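Local coordinates for protein trichothecene 15-O-acetyltransferase TRI3 (Fusarium sporotrichioides, PDB 3FOT) that acetylates the 15-hydroxyl of trichothecene intermediates, a step in the biosynthesis of mycotoxins such as T-2 toxin, at residues A[123-134]-A[155-166]; A[135-146]-A[275-283]. All blocks are in the same frame, centred on the assembly; numbering follows the deposited sequence. Where two conformers were deposited one is given.

Contact 1: residues A[123-134]-A[155-166]; sequences GCIHVQPTAKSA and KSIELFLLSDVS. With SO4 (sulfate ion), chain J.
Strands 125-129 and 158-163 pair in parallel along one edge of the six-stranded mixed sheet of this BAHD-type acyltransferase, with Ile125 beside Leu159 and His126 beside Phe160. The backbone ladder alternates across the pair: Leu159 N gives its hydrogen to Cys124 O at 2.8 Å, His126 N to Leu159 O, Leu161 N to His126 O and Gln128 N to Leu161 O. At the far end it loosens, since Ser163 N reaches Gln128 O only weakly, at 3.4 Å; Thr130 N then bonds to Ser163 O.

Apolar side chains fill the face under helix 71-88. Ile125 CD1 lies alongside Leu159, and Leu161 CD1 comes within 3.8 Å of Val127 CG1.

The other face mixes rings and aliphatic chains. His126 and Phe160 run side by side, their planes 29° apart and slid so far that the rings hardly overlap. Leu162 spreads its two methyls: CD2 rests 3.7 Å from Gln128 CB, while CD1 reaches the carbonyl oxygens of Lys132 and Ser133. Lys132, bent at chi3 (76°), brings NZ back to a lone pair of Gln128 OE1, in the amide plane.

Polar partners meet the His126 ring at its edge. Water 1 joins NE2 to Lys155 NZ, 2.8 Å from each. A sulfate, probably from the crystallisation liquor, accepts from His126 ND1 through O4 at 3.0 Å and from Val127 N through O1 at 2.9 Å.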
loop_
_atom_site.group_PDB
_atom_site.type_symbol
_atom_site.label_atom_id
_atom_site.label_comp_id
_atom_site.label_asym_id
_atom_site.label_seq_id
_atom_site.Cartn_x
_atom_site.Cartn_y
_atom_site.Cartn_z
ATOM N N GLY A 123 16.983 11.859 12.210
ATOM C CA GLY A 123 15.688 12.528 12.211
ATOM C C GLY A 123 14.508 11.647 11.828
ATOM O O GLY A 123 13.359 12.000 12.118
ATOM N N CYS A 124 14.791 10.511 11.171
ATOM C CA CYS A 124 13.750 9.619 10.689
ATOM C C CYS A 124 13.470 8.416 11.593
ATOM O O CYS A 124 12.535 7.662 11.324
ATOM C CB CYS A 124 14.119 9.058 9.312
ATOM S SG CYS A 124 14.136 10.280 8.004
ATOM N N ILE A 125 14.272 8.225 12.636
ATOM C CA ILE A 125 14.113 7.033 13.472
ATOM C C ILE A 125 13.837 7.486 14.892
ATOM O O ILE A 125 14.605 8.269 15.451
ATOM C CB ILE A 125 15.386 6.147 13.480
ATOM C CG1 ILE A 125 15.886 5.823 12.061
ATOM C CG2 ILE A 125 15.157 4.878 14.313
ATOM C CD1 ILE A 125 15.000 4.934 11.256
ATOM N N HIS A 126 12.733 6.993 15.450
ATOM C CA HIS A 126 12.246 7.424 16.761
ATOM C C HIS A 126 11.995 6.230 17.651
ATOM O O HIS A 126 11.646 5.160 17.171
ATOM C CB HIS A 126 10.951 8.197 16.558
ATOM C CG HIS A 126 11.097 9.305 15.568
ATOM N ND1 HIS A 126 11.831 10.437 15.839
ATOM C CD2 HIS A 126 10.680 9.421 14.287
ATOM C CE1 HIS A 126 11.839 11.217 14.771
ATOM N NE2 HIS A 126 11.137 10.631 13.820
ATOM N N VAL A 127 12.146 6.414 18.957
ATOM C CA VAL A 127 11.865 5.319 19.874
ATOM C C VAL A 127 10.975 5.765 21.036
ATOM O O VAL A 127 10.959 6.963 21.419
ATOM C CB VAL A 127 13.157 4.686 20.461
ATOM C CG1 VAL A 127 14.131 4.298 19.369
ATOM C CG2 VAL A 127 13.808 5.620 21.486
ATOM N N GLN A 128 10.232 4.811 21.583
ATOM C CA GLN A 128 9.391 5.074 22.751
ATOM C C GLN A 128 9.340 3.838 23.633
ATOM O O GLN A 128 8.899 2.794 23.183
ATOM C CB GLN A 128 7.943 5.375 22.353
ATOM C CG GLN A 128 7.684 6.552 21.452
ATOM C CD GLN A 128 6.191 6.815 21.276
ATOM O OE1 GLN A 128 5.362 6.346 22.069
ATOM N NE2 GLN A 128 5.843 7.570 20.234
ATOM N N PRO A 129 9.781 3.954 24.907
ATOM C CA PRO A 129 9.457 2.894 25.865
ATOM C C PRO A 129 7.991 3.022 26.233
ATOM O O PRO A 129 7.598 4.015 26.853
ATOM C CB PRO A 129 10.356 3.194 27.076
ATOM C CG PRO A 129 11.182 4.370 26.721
ATOM C CD PRO A 129 10.576 5.032 25.503
ATOM N N THR A 130 7.191 2.038 25.830
ATOM C CA THR A 130 5.743 2.092 25.925
ATOM C C THR A 130 5.128 0.708 25.733
ATOM O O THR A 130 5.708 -0.133 25.069
ATOM C CB THR A 130 5.130 3.060 24.844
ATOM O OG1 THR A 130 3.702 3.137 25.007
ATOM C CG2 THR A 130 5.470 2.577 23.414
ATOM N N ALA A 131 3.942 0.495 26.295
ATOM C CA ALA A 131 3.170 -0.715 26.027
ATOM C C ALA A 131 2.263 -0.613 24.791
ATOM O O ALA A 131 1.682 -1.606 24.391
ATOM C CB ALA A 131 2.344 -1.120 27.272
ATOM N N LYS A 132 2.136 0.579 24.202
ATOM C CA LYS A 132 1.302 0.751 23.006
ATOM C C LYS A 132 1.839 -0.062 21.829
ATOM O O LYS A 132 3.068 -0.201 21.650
ATOM C CB LYS A 132 1.082 2.233 22.640
ATOM C CG LYS A 132 2.196 2.928 21.884
ATOM C CD LYS A 132 1.962 4.462 21.702
ATOM C CE LYS A 132 2.229 5.233 23.000
ATOM N NZ LYS A 132 2.628 6.655 22.778
ATOM N N SER A 133 0.909 -0.612 21.051
ATOM C CA SER A 133 1.247 -1.308 19.808
ATOM C C SER A 133 1.548 -0.299 18.688
ATOM O O SER A 133 1.261 0.888 18.824
ATOM C CB SER A 133 0.080 -2.191 19.362
ATOM O OG SER A 133 -0.992 -1.403 18.878
ATOM N N ALA A 134 2.095 -0.791 17.575
ATOM C CA ALA A 134 2.300 0.057 16.399
ATOM C C ALA A 134 0.977 0.686 15.911
ATOM O O ALA A 134 0.938 1.876 15.568
ATOM C CB ALA A 134 3.005 -0.743 15.271
ATOM N N LYS A 155 7.042 13.056 5.763
ATOM C CA LYS A 155 8.303 12.595 5.210
ATOM C C LYS A 155 8.116 11.349 4.333
ATOM O O LYS A 155 7.169 10.583 4.500
ATOM C CB LYS A 155 9.247 12.242 6.350
ATOM C CG LYS A 155 9.776 13.437 7.130
ATOM C CD LYS A 155 10.831 12.908 8.095
ATOM C CE LYS A 155 11.253 14.005 9.060
ATOM N NZ LYS A 155 12.306 13.477 9.952
ATOM N N SER A 156 9.038 11.112 3.411
ATOM C CA SER A 156 8.933 9.908 2.600
ATOM C C SER A 156 8.875 8.643 3.466
ATOM O O SER A 156 8.082 7.730 3.192
ATOM C CB SER A 156 10.086 9.799 1.594
ATOM O OG SER A 156 10.005 8.557 0.906
ATOM N N ILE A 157 9.714 8.589 4.503
ATOM C CA ILE A 157 9.610 7.477 5.463
ATOM C C ILE A 157 10.197 7.856 6.824
ATOM O O ILE A 157 11.215 8.578 6.920
ATOM C CB ILE A 157 10.224 6.154 4.930
ATOM C CG1 ILE A 157 9.711 4.962 5.759
ATOM C CG2 ILE A 157 11.748 6.226 4.872
ATOM C CD1 ILE A 157 10.128 3.592 5.182
ATOM N N GLU A 158 9.495 7.419 7.860
ATOM C CA GLU A 158 10.016 7.467 9.215
ATOM C C GLU A 158 9.673 6.151 9.909
ATOM O O GLU A 158 8.735 5.461 9.501
ATOM C CB GLU A 158 9.445 8.675 9.976
ATOM C CG GLU A 158 7.918 8.753 10.108
ATOM C CD GLU A 158 7.439 9.998 10.832
ATOM O OE1 GLU A 158 8.310 10.772 11.328
ATOM O OE2 GLU A 158 6.191 10.175 10.963
ATOM N N LEU A 159 10.406 5.835 10.984
ATOM C CA LEU A 159 10.200 4.585 11.755
ATOM C C LEU A 159 10.032 4.938 13.215
ATOM O O LEU A 159 10.735 5.837 13.713
ATOM C CB LEU A 159 11.454 3.692 11.690
ATOM C CG LEU A 159 11.699 2.741 10.529
ATOM C CD1 LEU A 159 11.900 3.521 9.234
ATOM C CD2 LEU A 159 12.916 1.841 10.797
ATOM N N PHE A 160 9.140 4.225 13.903
ATOM C CA PHE A 160 8.983 4.336 15.348
ATOM C C PHE A 160 9.153 2.975 15.989
ATOM O O PHE A 160 8.418 2.050 15.662
ATOM C CB PHE A 160 7.593 4.871 15.697
ATOM C CG PHE A 160 7.313 6.218 15.124
ATOM C CD1 PHE A 160 7.560 7.363 15.874
ATOM C CD2 PHE A 160 6.757 6.338 13.845
ATOM C CE1 PHE A 160 7.309 8.617 15.349
ATOM C CE2 PHE A 160 6.486 7.585 13.313
ATOM C CZ PHE A 160 6.763 8.729 14.053
ATOM N N LEU A 161 10.133 2.856 16.880
ATOM C CA LEU A 161 10.444 1.576 17.540
ATOM C C LEU A 161 9.856 1.655 18.934
ATOM O O LEU A 161 10.117 2.614 19.665
ATOM C CB LEU A 161 11.964 1.353 17.636
ATOM C CG LEU A 161 12.836 1.633 16.388
ATOM C CD1 LEU A 161 14.338 1.551 16.695
ATOM C CD2 LEU A 161 12.463 0.752 15.222
ATOM N N LEU A 162 9.057 0.669 19.291
ATOM C CA LEU A 162 8.319 0.701 20.542
ATOM C C LEU A 162 8.585 -0.600 21.262
ATOM O O LEU A 162 8.591 -1.661 20.646
ATOM C CB LEU A 162 6.821 0.798 20.242
ATOM C CG LEU A 162 6.343 1.824 19.195
ATOM C CD1 LEU A 162 4.848 1.654 18.953
ATOM C CD2 LEU A 162 6.697 3.239 19.648
ATOM N N SER A 163 8.782 -0.540 22.571
ATOM C CA SER A 163 8.885 -1.774 23.350
ATOM C C SER A 163 8.478 -1.452 24.778
ATOM O O SER A 163 8.767 -0.368 25.276
ATOM C CB SER A 163 10.302 -2.390 23.319
ATOM O OG SER A 163 10.298 -3.732 23.835
ATOM N N ASP A 164 7.828 -2.422 25.421
ATOM C CA ASP A 164 7.328 -2.231 26.787
ATOM C C ASP A 164 8.447 -2.454 27.807
ATOM O O ASP A 164 8.480 -3.471 28.505
ATOM C CB ASP A 164 6.149 -3.153 27.064
ATOM C CG ASP A 164 5.419 -2.793 28.348
ATOM O OD1 ASP A 164 5.710 -1.730 28.951
ATOM O OD2 ASP A 164 4.557 -3.591 28.746
ATOM N N VAL A 165 9.350 -1.486 27.877
ATOM C CA VAL A 165 10.473 -1.498 28.803
ATOM C C VAL A 165 10.468 -0.148 29.513
ATOM O O VAL A 165 9.767 0.758 29.073
ATOM C CB VAL A 165 11.824 -1.757 28.083
ATOM C CG1 VAL A 165 11.890 -3.188 27.552
ATOM C CG2 VAL A 165 12.078 -0.723 26.951
ATOM N N SER A 166 11.238 -0.011 30.604
ATOM C CA SER A 166 11.216 1.208 31.399
ATOM C C SER A 166 11.830 2.403 30.681
ATOM O O SER A 166 11.262 3.491 30.682
ATOM C CB SER A 166 11.904 0.982 32.745
ATOM O OG SER A 166 11.157 0.062 33.511
HETATM S S SO4 J . 13.442 10.356 19.131
HETATM O O1 SO4 J . 13.535 8.935 19.550
HETATM O O2 SO4 J . 13.938 11.192 20.238
HETATM O O3 SO4 J . 14.210 10.643 17.920
HETATM O O4 SO4 J . 12.053 10.739 18.851
HETATM O O HOH W 1 10.536 11.774 11.372
#

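Contact 2: residues A[135-146]-A[275-283]; sequences LDLWSEMEEGRA and ALPRCVIHK
Helix 134-147 lies against strand 277-283, the outermost strand of a second, four-stranded mixed sheet; its segment 135-146 runs nearly antiparallel to the strand, at 160° with the axes 9.3 Å apart. Apolar groups run the length of the contact. Trp138 extends its six-membered ring to the strand because CG is anti to the backbone N (chi1 171°). There CH2 sits 3.6 Å from Arg278 C, which meets the indole at its edge, and CZ3 lies equally near Cys279 CB. Trp138 NE1 is hydrogen-bonded to Asn470 OD1, and the ring stands edge-to-face with Tyr54. Leu135 and Ile281 meet tip to tip, their CD1 methyls a tight 3.4 Å apart. At the other end Leu276 CD2 reaches Glu142 O and Ala146 CB, while its CD1 touches Glu143 CG.

A salt bridge joins the two segments beside these apolar contacts. Arg278 grips Glu143 end-on, both NH1 (2.9 Å) and NH2 (3.2 Å) turned to the single oxygen OE2. That oxygen lies in the guanidinium plane, although the carboxylate is rotated 70° from it; NH1 meets the anti lone pair of OE2. Water 2 accepts from NH1, and NE forms a second salt bridge, to Asp495, so two carboxylates hold the guanidinium.

Glu142 OE1 passes 3.7 Å from Pro277 CG, its carboxylate held by Arg145 and Tyr54. This is helix-on-sheet packing, joining the six-stranded and four-stranded sheets of a BAHD-superfamily acyltransferase.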
loop_
_atom_site.group_PDB
_atom_site.type_symbol
_atom_site.label_atom_id
_atom_site.label_comp_id
_atom_site.label_asym_id
_atom_site.label_seq_id
_atom_site.Cartn_x
_atom_site.Cartn_y
_atom_site.Cartn_z
ATOM N N LEU A 135 -0.099 -0.103 15.859
ATOM C CA LEU A 135 -1.395 0.450 15.433
ATOM C C LEU A 135 -2.002 1.416 16.442
ATOM O O LEU A 135 -2.724 2.318 16.051
ATOM C CB LEU A 135 -2.401 -0.641 15.036
ATOM C CG LEU A 135 -2.000 -1.355 13.726
ATOM C CD1 LEU A 135 -2.960 -2.487 13.401
ATOM C CD2 LEU A 135 -1.868 -0.414 12.533
ATOM N N ASP A 136 -1.714 1.227 17.732
ATOM C CA ASP A 136 -2.121 2.204 18.766
ATOM C C ASP A 136 -1.484 3.546 18.457
ATOM O O ASP A 136 -2.123 4.586 18.530
ATOM C CB ASP A 136 -1.651 1.780 20.165
ATOM C CG ASP A 136 -2.458 0.641 20.757
ATOM O OD1 ASP A 136 -3.567 0.351 20.275
ATOM O OD2 ASP A 136 -1.949 0.017 21.713
ATOM N N LEU A 137 -0.212 3.510 18.093
ATOM C CA LEU A 137 0.513 4.728 17.746
ATOM C C LEU A 137 -0.017 5.378 16.463
ATOM O O LEU A 137 -0.117 6.607 16.372
ATOM C CB LEU A 137 2.000 4.422 17.617
ATOM C CG LEU A 137 2.888 5.608 17.266
ATOM C CD1 LEU A 137 2.743 6.741 18.292
ATOM C CD2 LEU A 137 4.353 5.107 17.135
ATOM N N TRP A 138 -0.385 4.567 15.483
ATOM C CA TRP A 138 -1.031 5.110 14.286
ATOM C C TRP A 138 -2.251 5.942 14.702
ATOM O O TRP A 138 -2.427 7.096 14.273
ATOM C CB TRP A 138 -1.434 3.947 13.364
ATOM C CG TRP A 138 -2.308 4.378 12.205
ATOM C CD1 TRP A 138 -1.990 5.268 11.252
ATOM C CD2 TRP A 138 -3.634 3.933 11.925
ATOM N NE1 TRP A 138 -3.049 5.423 10.366
ATOM C CE2 TRP A 138 -4.072 4.617 10.770
ATOM C CE3 TRP A 138 -4.498 3.023 12.540
ATOM C CZ2 TRP A 138 -5.322 4.401 10.194
ATOM C CZ3 TRP A 138 -5.753 2.807 11.973
ATOM C CH2 TRP A 138 -6.154 3.494 10.810
ATOM N N SER A 139 -3.098 5.338 15.536
ATOM C CA SER A 139 -4.307 6.002 16.027
ATOM C C SER A 139 -3.952 7.340 16.673
ATOM O O SER A 139 -4.586 8.367 16.409
ATOM C CB SER A 139 -5.036 5.101 17.034
ATOM O OG SER A 139 -5.600 3.972 16.369
ATOM N N GLU A 140 -2.920 7.324 17.508
ATOM C CA GLU A 140 -2.525 8.504 18.247
ATOM C C GLU A 140 -2.006 9.580 17.301
ATOM O O GLU A 140 -2.306 10.765 17.468
ATOM C CB GLU A 140 -1.465 8.105 19.274
ATOM C CG GLU A 140 -0.796 9.255 19.930
ATOM C CD GLU A 140 0.385 8.811 20.753
ATOM O OE1 GLU A 140 1.375 9.579 20.798
ATOM O OE2 GLU A 140 0.317 7.701 21.326
ATOM N N MET A 141 -1.244 9.159 16.291
ATOM C CA MET A 141 -0.665 10.083 15.340
ATOM C C MET A 141 -1.747 10.726 14.478
ATOM O O MET A 141 -1.719 11.946 14.205
ATOM C CB MET A 141 0.376 9.367 14.471
ATOM C CG MET A 141 1.652 9.064 15.212
ATOM S SD MET A 141 2.754 8.052 14.161
ATOM C CE MET A 141 3.178 9.198 12.864
ATOM N N GLU A 142 -2.729 9.924 14.100
ATOM C CA GLU A 142 -3.829 10.449 13.299
ATOM C C GLU A 142 -4.723 11.373 14.117
ATOM O O GLU A 142 -5.141 12.424 13.621
ATOM C CB GLU A 142 -4.594 9.314 12.638
ATOM C CG GLU A 142 -3.774 8.669 11.523
ATOM C CD GLU A 142 -3.370 9.670 10.436
ATOM O OE1 GLU A 142 -4.171 10.584 10.113
ATOM O OE2 GLU A 142 -2.247 9.574 9.916
ATOM N N GLU A 143 -4.971 11.012 15.370
ATOM C CA GLU A 143 -5.698 11.912 16.289
ATOM C C GLU A 143 -4.915 13.221 16.518
ATOM O O GLU A 143 -5.485 14.324 16.431
ATOM C CB GLU A 143 -6.034 11.192 17.604
ATOM C CG GLU A 143 -7.062 10.067 17.436
ATOM C CD GLU A 143 -7.041 9.013 18.549
ATOM O OE1 GLU A 143 -6.424 9.265 19.621
ATOM O OE2 GLU A 143 -7.645 7.920 18.342
ATOM N N GLY A 144 -3.610 13.093 16.769
ATOM C CA GLY A 144 -2.714 14.238 16.969
ATOM C C GLY A 144 -2.608 15.197 15.788
ATOM O O GLY A 144 -2.561 16.416 15.987
ATOM N N ARG A 145 -2.569 14.631 14.576
ATOM C CA ARG A 145 -2.526 15.338 13.264
ATOM C C ARG A 145 -3.207 16.702 13.272
ATOM O O ARG A 145 -2.680 17.680 12.778
ATOM C CB ARG A 145 -3.073 14.452 12.134
ATOM C CG ARG A 145 -2.835 15.036 10.746
ATOM C CD ARG A 145 -2.996 13.983 9.632
ATOM N NE ARG A 145 -2.098 12.844 9.836
ATOM C CZ ARG A 145 -0.770 12.930 9.840
ATOM N NH1 ARG A 145 -0.183 14.123 9.658
ATOM N NH2 ARG A 145 -0.042 11.842 10.045
ATOM N N ALA A 146 -4.434 16.801 13.715
ATOM C CA ALA A 146 -5.669 16.536 13.036
ATOM C C ALA A 146 -5.944 17.716 13.951
ATOM O O ALA A 146 -6.058 18.860 13.504
ATOM C CB ALA A 146 -6.387 15.301 13.538
ATOM N N ALA A 275 -13.786 12.861 9.274
ATOM C CA ALA A 275 -13.113 12.832 10.562
ATOM C C ALA A 275 -11.846 11.986 10.418
ATOM O O ALA A 275 -11.057 12.240 9.510
ATOM C CB ALA A 275 -14.049 12.342 11.675
ATOM N N LEU A 276 -11.672 10.973 11.261
ATOM C CA LEU A 276 -10.385 10.283 11.345
ATOM C C LEU A 276 -10.377 8.937 10.625
ATOM O O LEU A 276 -11.388 8.238 10.651
ATOM C CB LEU A 276 -10.022 10.071 12.817
ATOM C CG LEU A 276 -9.758 11.372 13.593
ATOM C CD1 LEU A 276 -9.662 11.164 15.096
ATOM C CD2 LEU A 276 -8.493 11.998 13.086
ATOM N N PRO A 277 -9.221 8.562 10.008
ATOM C CA PRO A 277 -9.134 7.212 9.439
ATOM C C PRO A 277 -9.111 6.175 10.537
ATOM O O PRO A 277 -8.473 6.386 11.589
ATOM C CB PRO A 277 -7.796 7.224 8.673
ATOM C CG PRO A 277 -6.991 8.272 9.337
ATOM C CD PRO A 277 -7.975 9.327 9.801
ATOM N N ARG A 278 -9.810 5.065 10.317
ATOM C CA ARG A 278 -9.823 3.993 11.284
ATOM C C ARG A 278 -9.689 2.679 10.560
ATOM O O ARG A 278 -9.836 2.619 9.343
ATOM C CB ARG A 278 -11.106 3.985 12.110
ATOM C CG ARG A 278 -11.369 5.240 12.922
ATOM C CD ARG A 278 -10.293 5.506 13.962
ATOM N NE ARG A 278 -10.674 6.595 14.857
ATOM C CZ ARG A 278 -9.940 7.023 15.887
ATOM N NH1 ARG A 278 -8.770 6.468 16.160
ATOM N NH2 ARG A 278 -10.384 8.012 16.653
ATOM N N CYS A 279 -9.401 1.625 11.300
ATOM C CA CYS A 279 -9.151 0.311 10.718
ATOM C C CYS A 279 -9.843 -0.802 11.518
ATOM O O CYS A 279 -9.845 -0.741 12.729
ATOM C CB CYS A 279 -7.636 0.083 10.687
ATOM S SG CYS A 279 -7.094 -1.318 9.722
ATOM N N VAL A 280 -10.385 -1.817 10.842
ATOM C CA VAL A 280 -10.872 -3.024 11.502
ATOM C C VAL A 280 -10.149 -4.173 10.828
ATOM O O VAL A 280 -10.127 -4.251 9.604
ATOM C CB VAL A 280 -12.403 -3.198 11.378
ATOM C CG1 VAL A 280 -12.824 -4.511 12.042
ATOM C CG2 VAL A 280 -13.120 -2.042 12.042
ATOM N N ILE A 281 -9.538 -5.052 11.626
ATOM C CA ILE A 281 -8.696 -6.131 11.092
ATOM C C ILE A 281 -9.248 -7.504 11.490
ATOM O O ILE A 281 -9.656 -7.710 12.633
ATOM C CB ILE A 281 -7.245 -6.010 11.646
ATOM C CG1 ILE A 281 -6.558 -4.741 11.127
ATOM C CG2 ILE A 281 -6.446 -7.248 11.298
ATOM C CD1 ILE A 281 -5.231 -4.418 11.784
ATOM N N HIS A 282 -9.262 -8.445 10.552
ATOM C CA HIS A 282 -9.587 -9.834 10.879
ATOM C C HIS A 282 -8.473 -10.689 10.326
ATOM O O HIS A 282 -8.289 -10.763 9.124
ATOM C CB HIS A 282 -10.914 -10.284 10.278
ATOM C CG HIS A 282 -11.317 -11.651 10.719
ATOM N ND1 HIS A 282 -10.780 -12.795 10.173
ATOM C CD2 HIS A 282 -12.154 -12.059 11.703
ATOM C CE1 HIS A 282 -11.276 -13.853 10.792
ATOM N NE2 HIS A 282 -12.122 -13.436 11.716
ATOM N N LYS A 283 -7.721 -11.307 11.227
ATOM C CA LYS A 283 -6.676 -12.226 10.849
ATOM C C LYS A 283 -7.258 -13.633 10.797
ATOM O O LYS A 283 -7.709 -14.164 11.819
ATOM C CB LYS A 283 -5.546 -12.164 11.875
ATOM C CG LYS A 283 -4.730 -10.900 11.819
HETATM O O HOH W 2 -7.406 4.390 14.818
#

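In the fold
Helix 134-147 ties the two contacts together: it follows strand 125-129 directly and comes before strand 158-163. Its Leu137 and Met141 pack on Phe160 of contact 1, and Glu140 bridges to Lys132, while other residues of the helix face strand 277-283 in contact 2. Contact 1 joins neighbouring strands within a single sheet, partly buried, and rests on regular main-chain bonds with leucines and isoleucine buried on one face. Contact 2 is a surface contact with few buried residues, although its centre lies closer to the middle of the chain; it joins elements far apart in sequence without main-chain bonds, through indole packing and a salt bridge. The helix thus spans two sheets.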